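Local coordinates for protein caspase-3 (Porites astreoides, PDB 6WI4) that probably cleaves proteins after aspartate residues, acting as an apoptotic cysteine protease of the caspase family in coral, at residues Y4-K8 with S9-I13; A42-K45 with L46-L50; S167-I170 with Q171-K175; E182-I186 with L187-T191. All coordinates share one frame; numbering follows the deposited sequence.

Four local contacts show how neighbouring side chains serve different places in the caspase fold. Contact 3 is the most buried; contacts 1, 2 and 4 each have buried and exposed sides. Contacts 2 and 3 lie on adjacent helices, 36-49 and 168-180, and pack directly against each other, while contact 4 opens helix 186-197, which touches helix 168-180. Contact 1, in the N-terminal loop, meets only the end of contact 2. Its chemistry is an arginine turned onto backbone carbonyls; contact 2, in the last turns of its helix, joins an apolar pair to an arginine laid over a backbone carbonyl, whereas contacts 3 and 4 combine N-caps, from serine and aspartate, with apolar pairs.

Contact 1. Residues Y4-K8 with S9-I13; sequences YKMNK and STRGI
Arg11 folds back across the loop to Met6, Asn7 and Lys8, giving the edge of its flat guanidinium group to Lys8 and one face to Met6 and Asn7. At the edge, Arg11 NH2 donates to Lys8 O at 2.7 Å, with an N-H...O angle of 143°. This carbonyl oxygen lies close to the guanidinium plane, although NH2 itself stands above the plane of the carbonyl rather than on a lone pair. Over the face, the carbonyl O of Met6 sits above the centre of the group, 3.5 Å from Arg11 CZ, with the backbone of Asn7 nearer the rim. Here the oxygen offers its negative end to a delocalised positive charge without taking an N-H from this group. The Met6 and Arg11 side chains cross obliquely, and the hooked thioether brings Met6 CE to 4.0 Å from Arg11 CD. What folds the arginine over is a sharp bend at its second torsion (chi2 -78°), after which the chain runs back toward residues 6 to 8. A water accepts from Arg11 NH2 at 3.0 Å in the guanidinium plane and gives a weak bond to Asn7 O, so the group is fixed in rotation from several sides. Beyond the loop, Arg11 NH1 donates to Phe228 O near the C-terminus, while Asp81 OD2 accepts from the backbone N of both Asn7 and Lys8. The arginine thus ties an irregular N-terminal segment to itself and to the C-terminal tail, just before the chain enters strand 13-18 of the central, mostly parallel sheet in the caspase alpha/beta fold.

Contact 2. Residues A42-K45 with L46-L50; sequences ALAK and LFRAL
Leu43 with Phe47 and Ala44 with Arg48 are i to i+4 pairs in the last turns of helix 36-49, where an apolar face meets the sheet and charged residues meet solvent. Leu43 and Phe47 lie side by side and point the same way, Leu43 CD2 coming to 3.8 Å from Phe47 CZ. The ring is turned so that one face covers the Leu43 carbonyl, with Phe47 CG 3.3 Å from Leu43 O, while the same oxygen accepts from Phe47 N at 2.8 Å. This helix is the crossover of a beta-alpha-beta unit between strands 13-18 and 53-58: Phe47 rests on Ile16, Ile84 and Val54, and Leu43 and Leu46 reach Ile170 and Leu173 of helix 168-180. Next round the helix, Arg48 doubles back at its third torsion (chi3 -59°), which lays the guanidinium group flat over the Ala44 carbonyl, Arg48 CZ being 3.6 Å from Ala44 O. Arg48 NH1 then meets Ala44 CB at 3.5 Å, and Arg48 NH2 lies over the backbone of Lys45. Since Ala44 O already takes the Arg48 backbone N-H, the cation above it probably adds an electrostatic attraction near the negative end of the helix dipole.

Contact 3. Residues S167-I170 with Q171-K175; sequences SWFI and QSLTK
Trp168 and Ser172 meet through a single carbonyl: Trp168 O accepts Ser172 OG at 2.8 Å and Ser172 N at 3.0 Å, the two donors arriving from opposite faces of its plane. The hydroxyl reaches back because it lies beside its own backbone N (chi1 -62°), and a buried serine is thereby satisfied within the helix. Next to it, Phe169 and Leu173 run side by side, with Leu173 CD1 3.8 Å from Phe169 CZ and oblique to the ring. Gln171 lays CB and CG along Ser167 O, each at 3.1 Å, and its extended chain leaves NE2 near the edge of the Trp168 indole, where it also makes a weak bond to Gly166 O. Ser167 is the N-cap of helix 168-180: its OG accepts from Ile170 N at 3.1 Å. A second shell positions this cap, since Asp39 OD2 is hydrogen-bonded to Ser167 OG. Phe169 packs on Val193 of helix 186-197, and Trp168 is stacked with Trp160 and Tyr200. The Ser172 hydroxyl thus finds its acceptor in the helix's own backbone and the Ser167 oxygen takes an N-H of the first turn, while that capped turn carries Trp168, which lies against an acidic side chain of the bound peptide.

Contact 4. Residues E182-I186 with L187-T191; sequences ERMDI and LRMLT
Asp185 caps helix 186-197 by offering its carboxylate to backbone N-H groups of the first turn. Asp185 OD1 takes Arg188 N at 3.2 Å along a nearly straight bond (165°), the N-H coming from above the carboxylate plane, and a weaker bond from Leu187 N, bent to 122°. The backbone O of Asp185 accepts from Met189 N at 3.0 Å, so one residue holds the turn by side chain and main chain. The first torsion directs the carboxylate by setting CG between the backbone N and the carbonyl carbon (chi1 71°). Its other oxygen, OD2, lies against the aliphatic part of Arg188, 3.2 Å from CG. Asp185 OD2 lies well out of the guanidinium plane, 4.0 Å from Arg188 NE, so no N-H points at it and only the charges attract, short of a salt bridge. Around this polar centre Met184 and Met189 slide past each other in opposite directions, Met184 CG touching Met189 CG at 3.7 Å, while Met184 CG also meets Arg188 CB at 3.6 Å, the two side chains roughly perpendicular. Residues just before the N-cap and four places after it pair in this way in the hydrophobic staple. On the buried side Ile186 and Leu190 lie alongside each other, Ile186 CG1 4.0 Å from Leu190 CD1. Further out, Ile186 and Met189 cover Phe177 of helix 168-180, and Leu187 and Leu190 rest on Val218. The aspartate's charge, at the positive end of the helix dipole, is probably stabilised there, and cap and staple probably help to fix the helix start.

Contact 1. Residues Y4-K8 with S9-I13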
loop_
_atom_site.group_PDB
_atom_site.type_symbol
_atom_site.label_atom_id
_atom_site.label_comp_id
_atom_site.label_asym_id
_atom_site.label_seq_id
_atom_site.Cartn_x
_atom_site.Cartn_y
_atom_site.Cartn_z
ATOM N N TYR A 4 4.427 16.423 -10.724
ATOM C CA TYR A 4 3.575 15.632 -11.608
ATOM C C TYR A 4 2.263 16.353 -11.894
ATOM O O TYR A 4 1.686 16.995 -11.014
ATOM C CB TYR A 4 3.256 14.273 -10.987
ATOM C CG TYR A 4 4.404 13.296 -10.985
ATOM C CD1 TYR A 4 4.847 12.714 -12.164
ATOM C CD2 TYR A 4 5.031 12.941 -9.791
ATOM C CE1 TYR A 4 5.903 11.815 -12.164
ATOM C CE2 TYR A 4 6.078 12.030 -9.783
ATOM C CZ TYR A 4 6.511 11.485 -10.958
ATOM O OH TYR A 4 7.557 10.579 -10.945
ATOM N N LYS A 5 1.777 16.213 -13.126
ATOM C CA LYS A 5 0.442 16.695 -13.458
ATOM C C LYS A 5 -0.606 15.919 -12.673
ATOM O O LYS A 5 -0.623 14.688 -12.690
ATOM C CB LYS A 5 0.189 16.549 -14.958
ATOM N N MET A 6 -1.482 16.646 -11.978
ATOM C CA MET A 6 -2.565 16.044 -11.203
ATOM C C MET A 6 -3.736 17.027 -11.258
ATOM O O MET A 6 -3.948 17.832 -10.350
ATOM C CB MET A 6 -2.160 15.751 -9.759
ATOM C CG MET A 6 -1.108 14.660 -9.594
ATOM S SD MET A 6 -1.754 13.007 -9.893
ATOM C CE MET A 6 -2.549 12.691 -8.329
ATOM N N ASN A 7 -4.493 16.970 -12.355
ATOM C CA ASN A 7 -5.606 17.897 -12.515
ATOM C C ASN A 7 -6.892 17.296 -13.074
ATOM O O ASN A 7 -7.872 18.036 -13.213
ATOM C CB ASN A 7 -5.185 19.092 -13.396
ATOM C CG ASN A 7 -4.738 18.682 -14.789
ATOM O OD1 ASN A 7 -5.175 17.677 -15.336
ATOM N ND2 ASN A 7 -3.873 19.489 -15.383
ATOM N N LYS A 8 -6.942 16.005 -13.389
ATOM C CA LYS A 8 -8.175 15.435 -13.919
ATOM C C LYS A 8 -9.217 15.290 -12.813
ATOM O O LYS A 8 -8.886 15.035 -11.653
ATOM C CB LYS A 8 -7.901 14.080 -14.574
ATOM C CG LYS A 8 -7.014 14.126 -15.817
ATOM C CD LYS A 8 -7.527 15.134 -16.836
ATOM C CE LYS A 8 -6.783 15.021 -18.164
ATOM N NZ LYS A 8 -7.184 13.817 -18.945
ATOM N N SER A 9 -10.497 15.454 -13.185
ATOM C CA SER A 9 -11.580 15.371 -12.206
ATOM C C SER A 9 -11.585 14.022 -11.499
ATOM O O SER A 9 -11.834 13.943 -10.288
ATOM C CB SER A 9 -12.927 15.602 -12.893
ATOM O OG SER A 9 -12.915 16.795 -13.653
ATOM N N THR A 10 -11.362 12.955 -12.251
ATOM C CA THR A 10 -11.030 11.643 -11.713
ATOM C C THR A 10 -9.549 11.415 -11.996
ATOM O O THR A 10 -9.147 11.310 -13.158
ATOM C CB THR A 10 -11.891 10.559 -12.347
ATOM O OG1 THR A 10 -13.262 10.784 -12.002
ATOM C CG2 THR A 10 -11.459 9.186 -11.853
ATOM N N ARG A 11 -8.736 11.348 -10.933
ATOM C CA ARG A 11 -7.285 11.291 -11.110
ATOM C C ARG A 11 -6.827 9.965 -11.693
ATOM O O ARG A 11 -5.797 9.906 -12.374
ATOM C CB ARG A 11 -6.584 11.514 -9.772
ATOM C CG ARG A 11 -6.852 12.844 -9.115
ATOM C CD ARG A 11 -6.045 13.975 -9.762
ATOM N NE ARG A 11 -5.902 15.065 -8.806
ATOM C CZ ARG A 11 -6.609 16.190 -8.825
ATOM N NH1 ARG A 11 -6.413 17.109 -7.890
ATOM N NH2 ARG A 11 -7.494 16.410 -9.790
ATOM N N GLY A 12 -7.563 8.900 -11.432
ATOM C CA GLY A 12 -7.145 7.577 -11.833
ATOM C C GLY A 12 -7.907 6.548 -11.029
ATOM O O GLY A 12 -8.801 6.880 -10.253
ATOM N N ILE A 13 -7.538 5.302 -11.241
ATOM C CA ILE A 13 -8.133 4.184 -10.521
ATOM C C ILE A 13 -7.283 3.893 -9.297
ATOM O O ILE A 13 -6.045 3.972 -9.349
ATOM C CB ILE A 13 -8.246 2.948 -11.427
ATOM C CG1 ILE A 13 -9.137 3.261 -12.636
ATOM C CG2 ILE A 13 -8.795 1.742 -10.654
ATOM C CD1 ILE A 13 -8.993 2.265 -13.753
HETATM O O HOH W 1 -8.783 19.149 -10.081
#

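Contact 2. Residues A42-K45 with L46-L50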
loop_
_atom_site.group_PDB
_atom_site.type_symbol
_atom_site.label_atom_id
_atom_site.label_comp_id
_atom_site.label_asym_id
_atom_site.label_seq_id
_atom_site.Cartn_x
_atom_site.Cartn_y
_atom_site.Cartn_z
ATOM N N ALA A 42 -10.859 2.784 5.685
ATOM C CA ALA A 42 -10.114 4.033 5.771
ATOM C C ALA A 42 -9.426 4.365 4.448
ATOM O O ALA A 42 -9.425 5.523 4.019
ATOM C CB ALA A 42 -9.088 3.952 6.904
ATOM N N LEU A 43 -8.825 3.369 3.794
ATOM C CA LEU A 43 -8.174 3.636 2.512
ATOM C C LEU A 43 -9.185 4.025 1.452
ATOM O O LEU A 43 -8.902 4.880 0.605
ATOM C CB LEU A 43 -7.399 2.411 2.036
ATOM C CG LEU A 43 -6.050 2.167 2.684
ATOM C CD1 LEU A 43 -5.413 0.960 2.012
ATOM C CD2 LEU A 43 -5.141 3.393 2.565
ATOM N N ALA A 44 -10.352 3.373 1.450
ATOM C CA ALA A 44 -11.363 3.704 0.455
ATOM C C ALA A 44 -11.820 5.147 0.617
ATOM O O ALA A 44 -11.940 5.885 -0.368
ATOM C CB ALA A 44 -12.537 2.733 0.562
ATOM N N LYS A 45 -12.039 5.572 1.862
ATOM C CA LYS A 45 -12.432 6.947 2.139
ATOM C C LYS A 45 -11.341 7.922 1.705
ATOM O O LYS A 45 -11.618 8.938 1.050
ATOM C CB LYS A 45 -12.743 7.084 3.632
ATOM C CG LYS A 45 -13.156 8.472 4.074
ATOM C CD LYS A 45 -13.481 8.514 5.570
ATOM C CE LYS A 45 -13.705 9.956 6.021
ATOM N NZ LYS A 45 -14.028 10.031 7.469
ATOM N N LEU A 46 -10.082 7.592 2.005
ATOM C CA LEU A 46 -8.969 8.462 1.645
ATOM C C LEU A 46 -8.802 8.565 0.132
ATOM O O LEU A 46 -8.678 9.664 -0.415
ATOM C CB LEU A 46 -7.683 7.939 2.286
ATOM C CG LEU A 46 -6.418 8.647 1.816
ATOM C CD1 LEU A 46 -6.445 10.129 2.199
ATOM C CD2 LEU A 46 -5.172 7.962 2.365
ATOM N N PHE A 47 -8.783 7.426 -0.563
ATOM C CA PHE A 47 -8.543 7.466 -2.001
ATOM C C PHE A 47 -9.690 8.149 -2.744
ATOM O O PHE A 47 -9.450 8.835 -3.738
ATOM C CB PHE A 47 -8.313 6.048 -2.534
ATOM C CG PHE A 47 -7.041 5.394 -2.028
ATOM C CD1 PHE A 47 -5.969 6.148 -1.572
ATOM C CD2 PHE A 47 -6.933 4.009 -2.024
ATOM C CE1 PHE A 47 -4.808 5.533 -1.111
ATOM C CE2 PHE A 47 -5.787 3.390 -1.582
ATOM C CZ PHE A 47 -4.713 4.156 -1.121
ATOM N N ARG A 48 -10.928 8.011 -2.262
ATOM C CA ARG A 48 -12.024 8.798 -2.834
ATOM C C ARG A 48 -11.797 10.292 -2.627
ATOM O O ARG A 48 -12.035 11.095 -3.539
ATOM C CB ARG A 48 -13.361 8.373 -2.217
ATOM C CG ARG A 48 -13.838 7.018 -2.707
ATOM C CD ARG A 48 -15.290 6.713 -2.311
ATOM N NE ARG A 48 -15.504 6.737 -0.862
ATOM C CZ ARG A 48 -15.508 5.656 -0.085
ATOM N NH1 ARG A 48 -15.307 4.456 -0.621
ATOM N NH2 ARG A 48 -15.712 5.772 1.224
ATOM N N ALA A 49 -11.354 10.681 -1.427
ATOM C CA ALA A 49 -11.101 12.090 -1.142
ATOM C C ALA A 49 -9.954 12.648 -1.972
ATOM O O ALA A 49 -9.919 13.857 -2.240
ATOM C CB ALA A 49 -10.823 12.274 0.342
ATOM N N LEU A 50 -9.004 11.801 -2.379
ATOM C CA LEU A 50 -7.941 12.229 -3.276
ATOM C C LEU A 50 -8.374 12.224 -4.741
ATOM O O LEU A 50 -7.542 12.464 -5.624
ATOM C CB LEU A 50 -6.710 11.332 -3.087
ATOM C CG LEU A 50 -6.108 11.297 -1.687
ATOM C CD1 LEU A 50 -4.971 10.278 -1.644
ATOM C CD2 LEU A 50 -5.605 12.670 -1.293
#

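Contact 3. Residues S167-I170 with Q171-K175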
loop_
_atom_site.group_PDB
_atom_site.type_symbol
_atom_site.label_atom_id
_atom_site.label_comp_id
_atom_site.label_asym_id
_atom_site.label_seq_id
_atom_site.Cartn_x
_atom_site.Cartn_y
_atom_site.Cartn_z
ATOM N N SER A 167 -4.298 -1.365 11.181
ATOM C CA SER A 167 -2.846 -1.463 11.253
ATOM C C SER A 167 -2.198 -0.124 11.588
ATOM O O SER A 167 -2.722 0.955 11.282
ATOM C CB SER A 167 -2.264 -2.008 9.946
ATOM O OG SER A 167 -2.414 -1.079 8.881
ATOM N N TRP A 168 -1.028 -0.212 12.222
ATOM C CA TRP A 168 -0.268 0.981 12.558
ATOM C C TRP A 168 0.007 1.815 11.317
ATOM O O TRP A 168 -0.175 3.034 11.318
ATOM C CB TRP A 168 1.060 0.590 13.197
ATOM C CG TRP A 168 0.943 -0.113 14.496
ATOM C CD1 TRP A 168 -0.201 -0.383 15.197
ATOM C CD2 TRP A 168 2.025 -0.638 15.269
ATOM N NE1 TRP A 168 0.112 -1.046 16.365
ATOM C CE2 TRP A 168 1.472 -1.213 16.427
ATOM C CE3 TRP A 168 3.411 -0.673 15.091
ATOM C CZ2 TRP A 168 2.261 -1.816 17.407
ATOM C CZ3 TRP A 168 4.190 -1.280 16.052
ATOM C CH2 TRP A 168 3.616 -1.840 17.198
ATOM N N PHE A 169 0.444 1.165 10.241
ATOM C CA PHE A 169 0.802 1.894 9.029
ATOM C C PHE A 169 -0.411 2.565 8.394
ATOM O O PHE A 169 -0.366 3.757 8.075
ATOM C CB PHE A 169 1.472 0.932 8.055
ATOM C CG PHE A 169 1.826 1.525 6.723
ATOM C CD1 PHE A 169 2.739 2.562 6.625
ATOM C CD2 PHE A 169 1.286 0.992 5.566
ATOM C CE1 PHE A 169 3.083 3.081 5.394
ATOM C CE2 PHE A 169 1.624 1.502 4.319
ATOM C CZ PHE A 169 2.524 2.546 4.236
ATOM N N ILE A 170 -1.502 1.820 8.181
ATOM C CA ILE A 170 -2.635 2.418 7.477
ATOM C C ILE A 170 -3.325 3.463 8.352
ATOM O O ILE A 170 -3.750 4.512 7.846
ATOM C CB ILE A 170 -3.612 1.334 6.981
ATOM C CG1 ILE A 170 -2.922 0.396 5.985
ATOM C CG2 ILE A 170 -4.841 1.984 6.333
ATOM C CD1 ILE A 170 -2.412 1.086 4.708
ATOM N N GLN A 171 -3.438 3.210 9.669
ATOM C CA GLN A 171 -3.932 4.230 10.600
ATOM C C GLN A 171 -3.132 5.520 10.460
ATOM O O GLN A 171 -3.691 6.624 10.423
ATOM C CB GLN A 171 -3.826 3.746 12.059
ATOM C CG GLN A 171 -4.888 2.791 12.595
ATOM C CD GLN A 171 -4.758 2.574 14.113
ATOM O OE1 GLN A 171 -5.193 3.418 14.909
ATOM N NE2 GLN A 171 -4.150 1.450 14.516
ATOM N N SER A 172 -1.806 5.389 10.427
ATOM C CA SER A 172 -0.939 6.556 10.369
ATOM C C SER A 172 -1.006 7.219 9.003
ATOM O O SER A 172 -0.995 8.451 8.899
ATOM C CB SER A 172 0.505 6.158 10.688
ATOM O OG SER A 172 0.609 5.644 12.010
ATOM N N LEU A 173 -1.068 6.415 7.942
ATOM C CA LEU A 173 -1.140 6.970 6.597
ATOM C C LEU A 173 -2.407 7.797 6.418
ATOM O O LEU A 173 -2.359 8.915 5.894
ATOM C CB LEU A 173 -1.060 5.846 5.563
ATOM C CG LEU A 173 -0.813 6.302 4.128
ATOM C CD1 LEU A 173 0.198 5.408 3.445
ATOM C CD2 LEU A 173 -2.125 6.345 3.379
ATOM N N THR A 174 -3.554 7.273 6.859
ATOM C CA THR A 174 -4.777 8.047 6.663
ATOM C C THR A 174 -4.764 9.319 7.511
ATOM O O THR A 174 -5.187 10.379 7.039
ATOM C CB THR A 174 -6.008 7.174 6.935
ATOM O OG1 THR A 174 -5.990 6.703 8.280
ATOM C CG2 THR A 174 -6.012 5.983 6.002
ATOM N N LYS A 175 -4.221 9.256 8.732
ATOM C CA LYS A 175 -4.125 10.451 9.568
ATOM C C LYS A 175 -3.224 11.500 8.929
ATOM O O LYS A 175 -3.607 12.669 8.795
ATOM C CB LYS A 175 -3.610 10.081 10.956
ATOM C CG LYS A 175 -3.483 11.253 11.910
ATOM C CD LYS A 175 -3.392 10.761 13.353
#

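Contact 4. Residues E182-I186 with L187-T191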
loop_
_atom_site.group_PDB
_atom_site.type_symbol
_atom_site.label_atom_id
_atom_site.label_comp_id
_atom_site.label_asym_id
_atom_site.label_seq_id
_atom_site.Cartn_x
_atom_site.Cartn_y
_atom_site.Cartn_z
ATOM N N GLU A 182 -3.477 18.281 1.171
ATOM C CA GLU A 182 -3.759 19.498 0.424
ATOM C C GLU A 182 -2.486 20.232 0.028
ATOM O O GLU A 182 -2.474 20.926 -0.990
ATOM C CB GLU A 182 -4.651 20.419 1.241
ATOM C CG GLU A 182 -6.092 20.023 1.201
ATOM C CD GLU A 182 -6.946 20.998 1.947
ATOM O OE1 GLU A 182 -6.646 22.212 1.902
ATOM O OE2 GLU A 182 -7.915 20.550 2.588
ATOM N N ARG A 183 -1.407 20.097 0.809
ATOM C CA ARG A 183 -0.238 20.945 0.616
ATOM C C ARG A 183 1.105 20.226 0.598
ATOM O O ARG A 183 2.111 20.881 0.322
ATOM C CB ARG A 183 -0.177 22.024 1.710
ATOM C CG ARG A 183 -1.307 23.040 1.657
ATOM C CD ARG A 183 -1.349 23.868 2.932
ATOM N N MET A 184 1.167 18.926 0.878
ATOM C CA MET A 184 2.437 18.250 1.117
ATOM C C MET A 184 2.638 17.105 0.130
ATOM O O MET A 184 1.721 16.312 -0.105
ATOM C CB MET A 184 2.490 17.723 2.555
ATOM C CG MET A 184 3.838 17.185 2.969
ATOM S SD MET A 184 3.833 16.644 4.678
ATOM C CE MET A 184 3.739 18.230 5.499
ATOM N N ASP A 185 3.847 16.999 -0.422
ATOM C CA ASP A 185 4.111 15.985 -1.435
ATOM C C ASP A 185 4.219 14.610 -0.779
ATOM O O ASP A 185 4.407 14.489 0.433
ATOM C CB ASP A 185 5.382 16.315 -2.221
ATOM C CG ASP A 185 6.630 16.134 -1.394
ATOM O OD1 ASP A 185 7.174 15.012 -1.373
ATOM O OD2 ASP A 185 7.067 17.114 -0.755
ATOM N N ILE A 186 4.081 13.558 -1.595
ATOM C CA ILE A 186 3.865 12.233 -1.014
ATOM C C ILE A 186 5.086 11.747 -0.237
ATOM O O ILE A 186 4.939 11.054 0.772
ATOM C CB ILE A 186 3.443 11.217 -2.088
ATOM C CG1 ILE A 186 2.791 10.004 -1.405
ATOM C CG2 ILE A 186 4.621 10.801 -2.963
ATOM C CD1 ILE A 186 2.156 9.012 -2.398
ATOM N N LEU A 187 6.304 12.069 -0.686
ATOM C CA LEU A 187 7.466 11.568 0.048
ATOM C C LEU A 187 7.564 12.225 1.416
ATOM O O LEU A 187 7.874 11.564 2.412
ATOM C CB LEU A 187 8.753 11.781 -0.750
ATOM C CG LEU A 187 8.887 10.967 -2.035
ATOM C CD1 LEU A 187 10.295 11.116 -2.567
ATOM C CD2 LEU A 187 8.581 9.487 -1.813
ATOM N N ARG A 188 7.272 13.522 1.496
ATOM C CA ARG A 188 7.240 14.173 2.800
ATOM C C ARG A 188 6.149 13.592 3.687
ATOM O O ARG A 188 6.352 13.414 4.894
ATOM C CB ARG A 188 7.041 15.673 2.621
ATOM C CG ARG A 188 8.270 16.349 2.080
ATOM C CD ARG A 188 8.402 17.758 2.596
ATOM N NE ARG A 188 9.639 18.348 2.104
ATOM C CZ ARG A 188 10.022 19.589 2.361
ATOM N NH1 ARG A 188 11.169 20.038 1.867
ATOM N NH2 ARG A 188 9.256 20.376 3.110
ATOM N N MET A 189 4.985 13.278 3.108
ATOM C CA MET A 189 3.925 12.689 3.912
ATOM C C MET A 189 4.327 11.307 4.403
ATOM O O MET A 189 4.093 10.966 5.566
ATOM C CB MET A 189 2.621 12.619 3.117
ATOM C CG MET A 189 2.015 13.985 2.864
ATOM S SD MET A 189 0.255 13.932 2.446
ATOM C CE MET A 189 0.343 13.162 0.830
ATOM N N LEU A 190 4.956 10.503 3.539
ATOM C CA LEU A 190 5.374 9.176 3.972
ATOM C C LEU A 190 6.491 9.247 5.017
ATOM O O LEU A 190 6.588 8.362 5.873
ATOM C CB LEU A 190 5.776 8.337 2.754
ATOM C CG LEU A 190 4.584 7.904 1.882
ATOM C CD1 LEU A 190 5.060 7.310 0.563
ATOM C CD2 LEU A 190 3.700 6.900 2.603
ATOM N N THR A 191 7.325 10.294 4.979
ATOM C CA THR A 191 8.285 10.509 6.060
ATOM C C THR A 191 7.565 10.750 7.382
ATOM O O THR A 191 7.954 10.207 8.423
ATOM C CB THR A 191 9.202 11.677 5.703
ATOM O OG1 THR A 191 9.959 11.336 4.535
ATOM C CG2 THR A 191 10.183 11.975 6.841
#